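Local coordinates for protein NADH dehydrogenase (Methanothermobacter marburgensis, PDB 4R81) that binds flavin mononucleotide in a flavodoxin-like fold and probably passes electrons from NAD(P)H to quinones, at residues 42-51 against 98-107; 126-137 against 166-177. One frame throughout, in Å; residues are numbered along the deposited sequence.

Contact 1: 42-51 against 98-107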
loop_
_atom_site.group_PDB
_atom_site.type_symbol
_atom_site.label_atom_id
_atom_site.label_comp_id
_atom_site.label_asym_id
_atom_site.label_seq_id
_atom_site.Cartn_x
_atom_site.Cartn_y
_atom_site.Cartn_z
ATOM N N LEU A 42 -7.919 10.406 9.045
ATOM C CA LEU A 42 -7.832 9.043 9.548
ATOM C C LEU A 42 -6.968 8.901 10.795
ATOM O O LEU A 42 -7.290 8.115 11.681
ATOM C CB LEU A 42 -7.343 8.090 8.450
ATOM C CG LEU A 42 -8.256 7.957 7.226
ATOM C CD1 LEU A 42 -7.670 6.979 6.222
ATOM C CD2 LEU A 42 -9.656 7.508 7.642
ATOM N N TYR A 43 -5.878 9.661 10.875
ATOM C CA TYR A 43 -5.034 9.618 12.071
ATOM C C TYR A 43 -5.744 10.217 13.282
ATOM O O TYR A 43 -5.714 9.634 14.372
ATOM C CB TYR A 43 -3.700 10.325 11.836
ATOM C CG TYR A 43 -2.588 9.433 11.323
ATOM C CD1 TYR A 43 -1.698 8.818 12.203
ATOM C CD2 TYR A 43 -2.415 9.222 9.963
ATOM C CE1 TYR A 43 -0.673 8.012 11.739
ATOM C CE2 TYR A 43 -1.391 8.418 9.488
ATOM C CZ TYR A 43 -0.517 7.827 10.384
ATOM O OH TYR A 43 0.507 7.034 9.928
ATOM N N ARG A 44 -6.394 11.365 13.089
ATOM C CA ARG A 44 -7.173 12.006 14.152
ATOM C C ARG A 44 -8.289 11.107 14.642
ATOM O O ARG A 44 -8.646 11.127 15.810
ATOM C CB ARG A 44 -7.809 13.311 13.668
ATOM C CG ARG A 44 -6.921 14.527 13.759
ATOM C CD ARG A 44 -7.754 15.792 13.940
ATOM N NE ARG A 44 -7.908 16.140 15.351
ATOM C CZ ARG A 44 -9.044 16.071 16.040
ATOM N NH1 ARG A 44 -10.174 15.676 15.457
ATOM N NH2 ARG A 44 -9.049 16.406 17.323
ATOM N N MET A 45 -8.853 10.338 13.724
ATOM C CA MET A 45 -9.972 9.458 14.027
ATOM C C MET A 45 -9.551 8.211 14.780
ATOM O O MET A 45 -10.407 7.437 15.204
ATOM C CB MET A 45 -10.658 9.022 12.731
ATOM C CG MET A 45 -11.373 10.153 12.002
ATOM S SD MET A 45 -11.826 9.709 10.312
ATOM C CE MET A 45 -12.655 8.150 10.600
ATOM N N ASN A 46 -8.244 8.011 14.937
ATOM C CA ASN A 46 -7.715 6.748 15.460
ATOM C C ASN A 46 -8.242 5.553 14.657
ATOM O O ASN A 46 -8.542 4.492 15.207
ATOM C CB ASN A 46 -8.033 6.594 16.953
ATOM C CG ASN A 46 -7.456 7.719 17.789
ATOM O OD1 ASN A 46 -8.188 8.556 18.324
ATOM N ND2 ASN A 46 -6.133 7.744 17.907
ATOM N N PHE A 47 -8.344 5.735 13.346
ATOM C CA PHE A 47 -8.943 4.723 12.488
ATOM C C PHE A 47 -8.129 3.442 12.481
ATOM O O PHE A 47 -6.926 3.461 12.213
ATOM C CB PHE A 47 -9.104 5.243 11.064
ATOM C CG PHE A 47 -9.836 4.295 10.158
ATOM C CD1 PHE A 47 -11.220 4.207 10.203
ATOM C CD2 PHE A 47 -9.142 3.483 9.270
ATOM C CE1 PHE A 47 -11.902 3.332 9.369
ATOM C CE2 PHE A 47 -9.817 2.608 8.436
ATOM C CZ PHE A 47 -11.197 2.530 8.488
ATOM N N ARG A 48 -8.797 2.332 12.773
ATOM C CA ARG A 48 -8.144 1.034 12.801
ATOM C C ARG A 48 -7.841 0.617 11.371
ATOM O O ARG A 48 -8.748 0.469 10.539
ATOM C CB ARG A 48 -9.042 -0.007 13.477
ATOM C CG ARG A 48 -8.445 -1.406 13.516
ATOM C CD ARG A 48 -7.186 -1.434 14.352
ATOM N NE ARG A 48 -6.693 -2.792 14.541
ATOM C CZ ARG A 48 -5.619 -3.103 15.257
ATOM N NH1 ARG A 48 -4.925 -2.149 15.861
ATOM N NH2 ARG A 48 -5.240 -4.367 15.366
ATOM N N SER A 49 -6.566 0.433 11.063
ATOM C CA SER A 49 -6.207 0.147 9.682
ATOM C C SER A 49 -6.029 -1.337 9.374
ATOM O O SER A 49 -5.988 -1.711 8.212
ATOM C CB SER A 49 -4.980 0.956 9.260
ATOM O OG SER A 49 -3.849 0.573 9.996
ATOM N N GLU A 50 -5.938 -2.187 10.396
ATOM C CA GLU A 50 -5.742 -3.623 10.163
ATOM C C GLU A 50 -7.050 -4.368 9.973
ATOM O O GLU A 50 -7.891 -4.374 10.875
ATOM C CB GLU A 50 -5.015 -4.287 11.337
ATOM C CG GLU A 50 -3.525 -4.052 11.391
ATOM C CD GLU A 50 -3.161 -2.842 12.215
ATOM O OE1 GLU A 50 -4.092 -2.107 12.630
ATOM O OE2 GLU A 50 -1.946 -2.633 12.452
ATOM N N LEU A 51 -7.209 -5.022 8.826
ATOM C CA LEU A 51 -8.313 -5.958 8.648
ATOM C C LEU A 51 -8.115 -7.090 9.647
ATOM O O LEU A 51 -7.111 -7.806 9.581
ATOM C CB LEU A 51 -8.311 -6.538 7.238
ATOM C CG LEU A 51 -9.545 -7.361 6.868
ATOM C CD1 LEU A 51 -10.724 -6.435 6.689
ATOM C CD2 LEU A 51 -9.299 -8.189 5.610
ATOM N N ALA A 98 0.196 3.359 5.141
ATOM C CA ALA A 98 -0.495 2.174 5.631
ATOM C C ALA A 98 -1.883 2.496 6.169
ATOM O O ALA A 98 -2.811 1.696 6.000
ATOM C CB ALA A 98 0.333 1.486 6.701
ATOM N N LYS A 99 -2.021 3.656 6.819
ATOM C CA LYS A 99 -3.307 4.073 7.381
ATOM C C LYS A 99 -4.398 4.140 6.307
ATOM O O LYS A 99 -5.524 3.682 6.529
ATOM C CB LYS A 99 -3.191 5.424 8.093
ATOM C CG LYS A 99 -4.526 5.970 8.567
ATOM C CD LYS A 99 -5.015 5.267 9.827
ATOM C CE LYS A 99 -4.366 5.851 11.081
ATOM N NZ LYS A 99 -4.599 5.007 12.294
ATOM N N LEU A 100 -4.061 4.683 5.136
ATOM C CA LEU A 100 -5.034 4.778 4.056
ATOM C C LEU A 100 -5.208 3.435 3.355
ATOM O O LEU A 100 -6.315 3.094 2.932
ATOM C CB LEU A 100 -4.640 5.872 3.050
ATOM C CG LEU A 100 -5.571 6.108 1.858
ATOM C CD1 LEU A 100 -6.990 6.415 2.329
ATOM C CD2 LEU A 100 -5.018 7.231 0.993
ATOM N N LYS A 101 -4.119 2.677 3.218
ATOM C CA LYS A 101 -4.212 1.350 2.612
ATOM C C LYS A 101 -5.200 0.512 3.405
ATOM O O LYS A 101 -6.015 -0.214 2.826
ATOM C CB LYS A 101 -2.850 0.647 2.574
ATOM C CG LYS A 101 -2.882 -0.784 2.019
ATOM C CD LYS A 101 -3.601 -0.847 0.665
ATOM C CE LYS A 101 -3.327 -2.132 -0.088
ATOM N NZ LYS A 101 -3.768 -3.333 0.672
ATOM N N GLY A 102 -5.143 0.641 4.729
ATOM C CA GLY A 102 -6.012 -0.126 5.599
ATOM C C GLY A 102 -7.454 0.312 5.490
ATOM O O GLY A 102 -8.365 -0.494 5.688
ATOM N N TRP A 103 -7.662 1.586 5.157
ATOM C CA TRP A 103 -8.999 2.084 4.893
ATOM C C TRP A 103 -9.593 1.335 3.695
ATOM O O TRP A 103 -10.725 0.868 3.761
ATOM C CB TRP A 103 -8.962 3.591 4.638
ATOM C CG TRP A 103 -10.302 4.252 4.525
ATOM C CD1 TRP A 103 -11.021 4.815 5.538
ATOM C CD2 TRP A 103 -11.074 4.453 3.325
ATOM N NE1 TRP A 103 -12.193 5.349 5.052
ATOM C CE2 TRP A 103 -12.249 5.143 3.697
ATOM C CE3 TRP A 103 -10.879 4.124 1.973
ATOM C CZ2 TRP A 103 -13.234 5.500 2.770
ATOM C CZ3 TRP A 103 -11.859 4.479 1.052
ATOM C CH2 TRP A 103 -13.021 5.158 1.458
ATOM N N PHE A 104 -8.829 1.179 2.614
ATOM C CA PHE A 104 -9.322 0.393 1.488
ATOM C C PHE A 104 -9.599 -1.055 1.911
ATOM O O PHE A 104 -10.676 -1.594 1.619
ATOM C CB PHE A 104 -8.343 0.432 0.303
ATOM C CG PHE A 104 -8.273 1.771 -0.384
ATOM C CD1 PHE A 104 -9.345 2.239 -1.131
ATOM C CD2 PHE A 104 -7.132 2.554 -0.294
ATOM C CE1 PHE A 104 -9.287 3.477 -1.758
ATOM C CE2 PHE A 104 -7.066 3.798 -0.923
ATOM C CZ PHE A 104 -8.140 4.253 -1.661
ATOM N N ASP A 105 -8.647 -1.673 2.611
ATOM C CA ASP A 105 -8.780 -3.077 3.023
ATOM C C ASP A 105 -10.076 -3.307 3.799
ATOM O O ASP A 105 -10.768 -4.309 3.599
ATOM C CB ASP A 105 -7.613 -3.525 3.918
ATOM C CG ASP A 105 -6.261 -3.495 3.219
ATOM O OD1 ASP A 105 -6.210 -3.430 1.973
ATOM O OD2 ASP A 105 -5.236 -3.549 3.942
ATOM N N ARG A 106 -10.395 -2.362 4.683
ATOM C CA ARG A 106 -11.511 -2.508 5.615
ATOM C C ARG A 106 -12.836 -1.921 5.132
ATOM O O ARG A 106 -13.910 -2.387 5.531
ATOM C CB ARG A 106 -11.141 -1.891 6.971
ATOM C CG ARG A 106 -9.935 -2.541 7.649
ATOM C CD ARG A 106 -9.804 -2.086 9.098
ATOM N NE ARG A 106 -11.011 -2.422 9.847
ATOM C CZ ARG A 106 -11.768 -1.553 10.514
ATOM N NH1 ARG A 106 -11.431 -0.274 10.576
ATOM N NH2 ARG A 106 -12.861 -1.979 11.138
ATOM N N VAL A 107 -12.767 -0.901 4.285
ATOM C CA VAL A 107 -13.969 -0.164 3.911
ATOM C C VAL A 107 -14.530 -0.642 2.578
ATOM O O VAL A 107 -15.737 -0.623 2.370
ATOM C CB VAL A 107 -13.729 1.373 3.954
ATOM C CG1 VAL A 107 -14.984 2.156 3.522
ATOM C CG2 VAL A 107 -13.292 1.792 5.363
HETATM O O HOH W 1 0.196 5.108 8.087
HETATM O O HOH W 2 -4.637 7.157 14.584
HETATM O O HOH W 3 -5.609 -3.930 6.574
#
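Lys99 and Arg106 each reach from helix 98-107 to a backbone carbonyl of segment 42-51. The ammonium NZ of Lys99 donates to Phe47 O at 2.8 Å; it meets a water held by Tyr43 O and forms a salt bridge with Glu50 of the second subunit. Bends at chi2 and chi3 fold the lysine chain over Tyr43, setting CE above the ring centre, 4.0 Å from the centroid, with NZ in a longer cation-pi contact over the same face. Arg106 NH1 bonds to Arg48 O at 2.8 Å, bent to 139° at the hydrogen, while Glu55 and Asp71 hold its guanidinium by salt bridges. In this flavodoxin-like fold, the loop leaving strand 36-41 runs across a helix that carries Asp105, which touches a different bound FMN from that at Ser135 and Gly137. Shortening Arg106 to an alanine would probably leave Arg48 O without this donor and Glu55 and Asp71 without this countercharge. Apolar packing centres on Trp103: its CD1 lies over a face of the Phe47 ring, 3.7 Å from CZ, with the planes 46° apart, and Leu42 CD2 touches the same CD1. At Gly102, CA comes within 3.1 Å of Ser49 O, where a side chain would collide.

Contact 2: 126-137 against 166-177; sequences DIEKAVVLCSAG and VKNVTMEILGGM. With FMN (flavin mononucleotide), chain E.
Leu174 N donates to Cys134 O at 2.7 Å, near the C-terminal ends of strands 169-174 and 129-135. One residue on, in the conformer described, Ser135 OG hydrogen-bonds FMN O4' at 2.7 Å, either hydroxyl possibly donating, and Met177 CG packs against it. Gly137 N donates to FMN N1 at 3.1 Å and more weakly to O2', so the one N-H is shared between flavin ring and ribityl chain; a side chain here would crowd C1'. Met177 N ties this turn by bonding to Ala136 O.

Leading up to the pocket, strands 129-135 and 169-174 run parallel at 15°, neighbours in the sheet of the flavodoxin-like fold. Their amides and carbonyls bond in turn from Ala130 N to Ala136 N; Glu172 N to Val132 O, 2.8 Å, is nearly straight at 173°. On one face, the extended Met171 chain lays CG against Val132 CB and CE against Cys134 CB at 3.7 Å. On the other, Leu133 CD2 touches Glu172 CG, whose carboxylate goes to Arg191.

At the far end, Asn168 ND2 donates to Glu128 O, which lies in its amide plane, while Lys167 NZ makes a salt bridge to Asp126 OD1 at 3.2 Å, the hydrogen bond within it weak. Within these segments the solvent-facing charges of Asp126 and Lys167 thus sit where the strands begin, while the groups meeting the flavin at their ends are an uncharged hydroxyl and a backbone amide.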
loop_
_atom_site.group_PDB
_atom_site.type_symbol
_atom_site.label_atom_id
_atom_site.label_comp_id
_atom_site.label_asym_id
_atom_site.label_seq_id
_atom_site.Cartn_x
_atom_site.Cartn_y
_atom_site.Cartn_z
ATOM N N ASP A 126 -21.933 4.917 -5.247
ATOM C CA ASP A 126 -22.518 5.882 -6.167
ATOM C C ASP A 126 -21.761 7.206 -6.088
ATOM O O ASP A 126 -22.167 8.132 -5.388
ATOM C CB ASP A 126 -23.998 6.080 -5.841
ATOM C CG ASP A 126 -24.688 6.997 -6.816
ATOM O OD1 ASP A 126 -24.206 7.117 -7.962
ATOM O OD2 ASP A 126 -25.714 7.597 -6.437
ATOM N N ILE A 127 -20.657 7.283 -6.821
ATOM C CA ILE A 127 -19.747 8.420 -6.741
ATOM C C ILE A 127 -19.361 8.866 -8.142
ATOM O O ILE A 127 -18.841 8.068 -8.934
ATOM C CB ILE A 127 -18.462 8.054 -5.962
ATOM C CG1 ILE A 127 -18.768 7.806 -4.477
ATOM C CG2 ILE A 127 -17.403 9.149 -6.116
ATOM C CD1 ILE A 127 -19.203 9.058 -3.697
ATOM N N GLU A 128 -19.613 10.137 -8.443
ATOM C CA GLU A 128 -19.401 10.666 -9.788
ATOM C C GLU A 128 -17.921 10.884 -10.105
ATOM O O GLU A 128 -17.482 10.653 -11.239
ATOM C CB GLU A 128 -20.181 11.974 -9.970
ATOM C CG GLU A 128 -20.374 12.398 -11.420
ATOM C CD GLU A 128 -21.290 11.456 -12.207
ATOM O OE1 GLU A 128 -22.190 10.823 -11.601
ATOM O OE2 GLU A 128 -21.111 11.348 -13.440
ATOM N N LYS A 129 -17.152 11.297 -9.097
ATOM C CA LYS A 129 -15.749 11.649 -9.303
ATOM C C LYS A 129 -14.894 11.422 -8.064
ATOM O O LYS A 129 -15.317 11.707 -6.949
ATOM C CB LYS A 129 -15.628 13.118 -9.719
ATOM C CG LYS A 129 -14.220 13.548 -10.104
ATOM C CD LYS A 129 -14.243 14.921 -10.744
ATOM C CE LYS A 129 -12.972 15.215 -11.530
ATOM N NZ LYS A 129 -12.938 16.646 -11.973
ATOM N N ALA A 130 -13.685 10.918 -8.272
ATOM C CA ALA A 130 -12.693 10.859 -7.213
ATOM C C ALA A 130 -11.454 11.621 -7.655
ATOM O O ALA A 130 -11.006 11.485 -8.799
ATOM C CB ALA A 130 -12.340 9.423 -6.882
ATOM N N VAL A 131 -10.914 12.423 -6.742
ATOM C CA VAL A 131 -9.696 13.186 -6.977
ATOM C C VAL A 131 -8.599 12.704 -6.024
ATOM O O VAL A 131 -8.802 12.637 -4.808
ATOM C CB VAL A 131 -9.932 14.685 -6.720
ATOM C CG1 VAL A 131 -8.659 15.479 -6.974
ATOM C CG2 VAL A 131 -11.071 15.204 -7.590
ATOM N N VAL A 132 -7.435 12.364 -6.567
ATOM C CA VAL A 132 -6.308 11.959 -5.738
ATOM C C VAL A 132 -5.244 13.044 -5.789
ATOM O O VAL A 132 -4.778 13.413 -6.864
ATOM C CB VAL A 132 -5.697 10.626 -6.225
ATOM C CG1 VAL A 132 -4.461 10.264 -5.395
ATOM C CG2 VAL A 132 -6.731 9.522 -6.150
ATOM N N LEU A 133 -4.874 13.558 -4.625
ATOM C CA LEU A 133 -3.823 14.566 -4.522
ATOM C C LEU A 133 -2.683 13.949 -3.725
ATOM O O LEU A 133 -2.738 13.844 -2.492
ATOM C CB LEU A 133 -4.337 15.846 -3.851
ATOM C CG LEU A 133 -5.527 16.566 -4.494
ATOM C CD1 LEU A 133 -5.902 17.837 -3.728
ATOM C CD2 LEU A 133 -5.245 16.901 -5.950
ATOM N N CYS A 134 -1.659 13.508 -4.449
ATOM C CA CYS A 134 -0.561 12.767 -3.854
ATOM C C CYS A 134 0.721 13.588 -3.872
ATOM O O CYS A 134 1.239 13.944 -4.935
ATOM C CB CYS A 134 -0.362 11.464 -4.630
ATOM S SG CYS A 134 1.046 10.500 -4.117
ATOM N N SER A 135 1.236 13.903 -2.693
ATOM C CA SER A 135 2.476 14.666 -2.584
ATOM C C SER A 135 3.659 13.710 -2.618
ATOM O O SER A 135 3.647 12.686 -1.950
ATOM C CB SER A 135 2.487 15.473 -1.285
ATOM O OG SER A 135 3.755 16.065 -1.069
ATOM N N ALA A 136 4.682 14.030 -3.407
ATOM C CA ALA A 136 5.823 13.125 -3.541
ATOM C C ALA A 136 7.139 13.874 -3.478
ATOM O O ALA A 136 7.218 15.029 -3.891
ATOM C CB ALA A 136 5.731 12.349 -4.846
ATOM N N GLY A 137 8.163 13.215 -2.950
ATOM C CA GLY A 137 9.504 13.764 -2.968
ATOM C C GLY A 137 10.053 13.845 -4.381
ATOM O O GLY A 137 10.614 14.864 -4.791
ATOM N N VAL A 166 -16.497 4.030 -9.121
ATOM C CA VAL A 166 -16.344 5.479 -9.261
ATOM C C VAL A 166 -16.363 5.834 -10.754
ATOM O O VAL A 166 -15.667 5.211 -11.548
ATOM C CB VAL A 166 -15.040 5.975 -8.620
ATOM C CG1 VAL A 166 -14.873 7.469 -8.861
ATOM C CG2 VAL A 166 -15.032 5.666 -7.125
ATOM N N LYS A 167 -17.167 6.822 -11.141
ATOM C CA LYS A 167 -17.429 7.039 -12.564
ATOM C C LYS A 167 -16.311 7.763 -13.312
ATOM O O LYS A 167 -16.093 7.521 -14.503
ATOM C CB LYS A 167 -18.770 7.751 -12.757
ATOM C CG LYS A 167 -19.940 6.949 -12.212
ATOM C CD LYS A 167 -21.284 7.485 -12.672
ATOM C CE LYS A 167 -22.405 6.603 -12.155
ATOM N NZ LYS A 167 -22.513 6.669 -10.665
ATOM N N ASN A 168 -15.609 8.641 -12.606
ATOM C CA ASN A 168 -14.571 9.483 -13.193
ATOM C C ASN A 168 -13.477 9.691 -12.160
ATOM O O ASN A 168 -13.776 9.907 -10.984
ATOM C CB ASN A 168 -15.142 10.851 -13.586
ATOM C CG ASN A 168 -16.211 10.761 -14.655
ATOM O OD1 ASN A 168 -15.906 10.659 -15.844
ATOM N ND2 ASN A 168 -17.476 10.810 -14.241
ATOM N N VAL A 169 -12.219 9.621 -12.589
ATOM C CA VAL A 169 -11.090 9.785 -11.674
ATOM C C VAL A 169 -9.993 10.700 -12.226
ATOM O O VAL A 169 -9.733 10.732 -13.436
ATOM C CB VAL A 169 -10.447 8.426 -11.285
ATOM C CG1 VAL A 169 -11.448 7.529 -10.572
ATOM C CG2 VAL A 169 -9.875 7.730 -12.511
ATOM N N THR A 170 -9.348 11.427 -11.315
ATOM C CA THR A 170 -8.222 12.297 -11.629
ATOM C C THR A 170 -7.147 12.105 -10.564
ATOM O O THR A 170 -7.465 11.987 -9.386
ATOM C CB THR A 170 -8.629 13.785 -11.601
ATOM O OG1 THR A 170 -9.704 14.018 -12.520
ATOM C CG2 THR A 170 -7.451 14.666 -11.980
ATOM N N MET A 171 -5.882 12.067 -10.968
ATOM C CA MET A 171 -4.784 12.049 -10.002
ATOM C C MET A 171 -3.803 13.176 -10.301
ATOM O O MET A 171 -3.423 13.394 -11.453
ATOM C CB MET A 171 -4.062 10.694 -9.990
ATOM C CG MET A 171 -2.982 10.559 -8.904
ATOM S SD MET A 171 -2.217 8.917 -8.833
ATOM C CE MET A 171 -1.234 9.023 -7.339
ATOM N N GLU A 172 -3.417 13.903 -9.260
ATOM C CA GLU A 172 -2.402 14.941 -9.383
ATOM C C GLU A 172 -1.203 14.517 -8.557
ATOM O O GLU A 172 -1.306 14.371 -7.337
ATOM C CB GLU A 172 -2.922 16.276 -8.840
ATOM C CG GLU A 172 -4.252 16.727 -9.419
ATOM C CD GLU A 172 -4.104 17.563 -10.662
ATOM O OE1 GLU A 172 -2.973 17.677 -11.183
ATOM O OE2 GLU A 172 -5.128 18.111 -11.122
ATOM N N ILE A 173 -0.070 14.304 -9.216
ATOM C CA ILE A 173 1.158 14.030 -8.488
ATOM C C ILE A 173 1.832 15.358 -8.179
ATOM O O ILE A 173 2.370 16.020 -9.066
ATOM C CB ILE A 173 2.104 13.100 -9.261
ATOM C CG1 ILE A 173 1.445 11.730 -9.445
ATOM C CG2 ILE A 173 3.427 12.965 -8.518
ATOM C CD1 ILE A 173 2.252 10.769 -10.305
ATOM N N LEU A 174 1.770 15.754 -6.912
ATOM C CA LEU A 174 2.363 17.008 -6.473
ATOM C C LEU A 174 3.799 16.734 -6.035
ATOM O O LEU A 174 4.076 16.509 -4.855
ATOM C CB LEU A 174 1.521 17.639 -5.354
ATOM C CG LEU A 174 0.032 17.817 -5.699
ATOM C CD1 LEU A 174 -0.803 18.323 -4.505
ATOM C CD2 LEU A 174 -0.151 18.738 -6.912
ATOM N N GLY A 175 4.710 16.730 -7.004
ATOM C CA GLY A 175 6.062 16.251 -6.770
ATOM C C GLY A 175 7.087 17.324 -6.464
ATOM O O GLY A 175 6.790 18.514 -6.525
ATOM N N GLY A 176 8.293 16.888 -6.111
ATOM C CA GLY A 176 9.393 17.794 -5.834
ATOM C C GLY A 176 9.493 18.216 -4.380
ATOM O O GLY A 176 10.290 19.101 -4.030
ATOM N N MET A 177 8.692 17.585 -3.525
ATOM C CA MET A 177 8.647 17.963 -2.119
ATOM C C MET A 177 9.691 17.200 -1.306
ATOM O O MET A 177 9.360 16.334 -0.496
ATOM C CB MET A 177 7.247 17.739 -1.547
ATOM C CG MET A 177 6.127 18.308 -2.418
ATOM S SD MET A 177 6.386 20.017 -2.929
ATOM C CE MET A 177 6.312 20.872 -1.345
HETATM N N1 FMN E . 8.748 10.251 -2.138
HETATM C C2 FMN E . 8.685 9.628 -3.369
HETATM O O2 FMN E . 8.743 10.297 -4.393
HETATM N N3 FMN E . 8.552 8.256 -3.457
HETATM C C4 FMN E . 8.480 7.493 -2.312
HETATM O O4 FMN E . 8.352 6.276 -2.414
HETATM C C4A FMN E . 8.545 8.106 -1.062
HETATM N N5 FMN E . 8.492 7.364 0.100
HETATM C C5A FMN E . 8.540 7.992 1.328
HETATM C C6 FMN E . 8.467 7.236 2.499
HETATM C C7 FMN E . 8.524 7.857 3.744
HETATM C C7M FMN E . 8.426 7.046 5.002
HETATM C C8 FMN E . 8.654 9.244 3.822
HETATM C C8M FMN E . 8.723 9.928 5.160
HETATM C C9 FMN E . 8.737 9.991 2.649
HETATM C C9A FMN E . 8.676 9.374 1.400
HETATM N N10 FMN E . 8.752 10.115 0.232
HETATM C C10 FMN E . 8.680 9.489 -0.989
HETATM C "C1'" FMN E . 8.863 11.605 0.274
HETATM C "C2'" FMN E . 7.449 12.099 0.614
HETATM O "O2'" FMN E . 6.525 11.844 -0.426
HETATM C "C3'" FMN E . 7.470 13.560 1.033
HETATM O "O3'" FMN E . 8.084 13.602 2.311
HETATM C "C4'" FMN E . 6.057 14.121 1.126
HETATM O "O4'" FMN E . 5.446 14.214 -0.143
HETATM C "C5'" FMN E . 6.039 15.495 1.776
HETATM O "O5'" FMN E . 4.693 15.776 2.078
HETATM P P FMN E . 4.255 15.867 3.619
HETATM O O1P FMN E . 4.951 17.077 4.216
HETATM O O2P FMN E . 2.759 16.038 3.710
HETATM O O3P FMN E . 4.723 14.620 4.328
HETATM O O HOH W 4 -20.470 5.103 -8.926
HETATM O O HOH W 5 -22.613 9.337 -9.602
#

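In the fold
From the N terminus, the chain passes through strands 5-10 and 36-41 before entering segment 42-51. Contact 1 closes the long excursion through helices 53-61 and 70-80 and strand 84-90, bringing the loop after strand 36-41 against helix 98-107. The chain then continues into strand 129-135, where contact 2 opens; this closes over helices 140-146 and 148-162 and pairs that strand with 169-174, an outermost strand of the sheet within the chain. The two closures follow in series, neither nesting nor crossing, with centres about 18 Å apart. Contact 1 faces the second subunit, whereas contact 2 lies within one chain and completes the sheet beside the flavin.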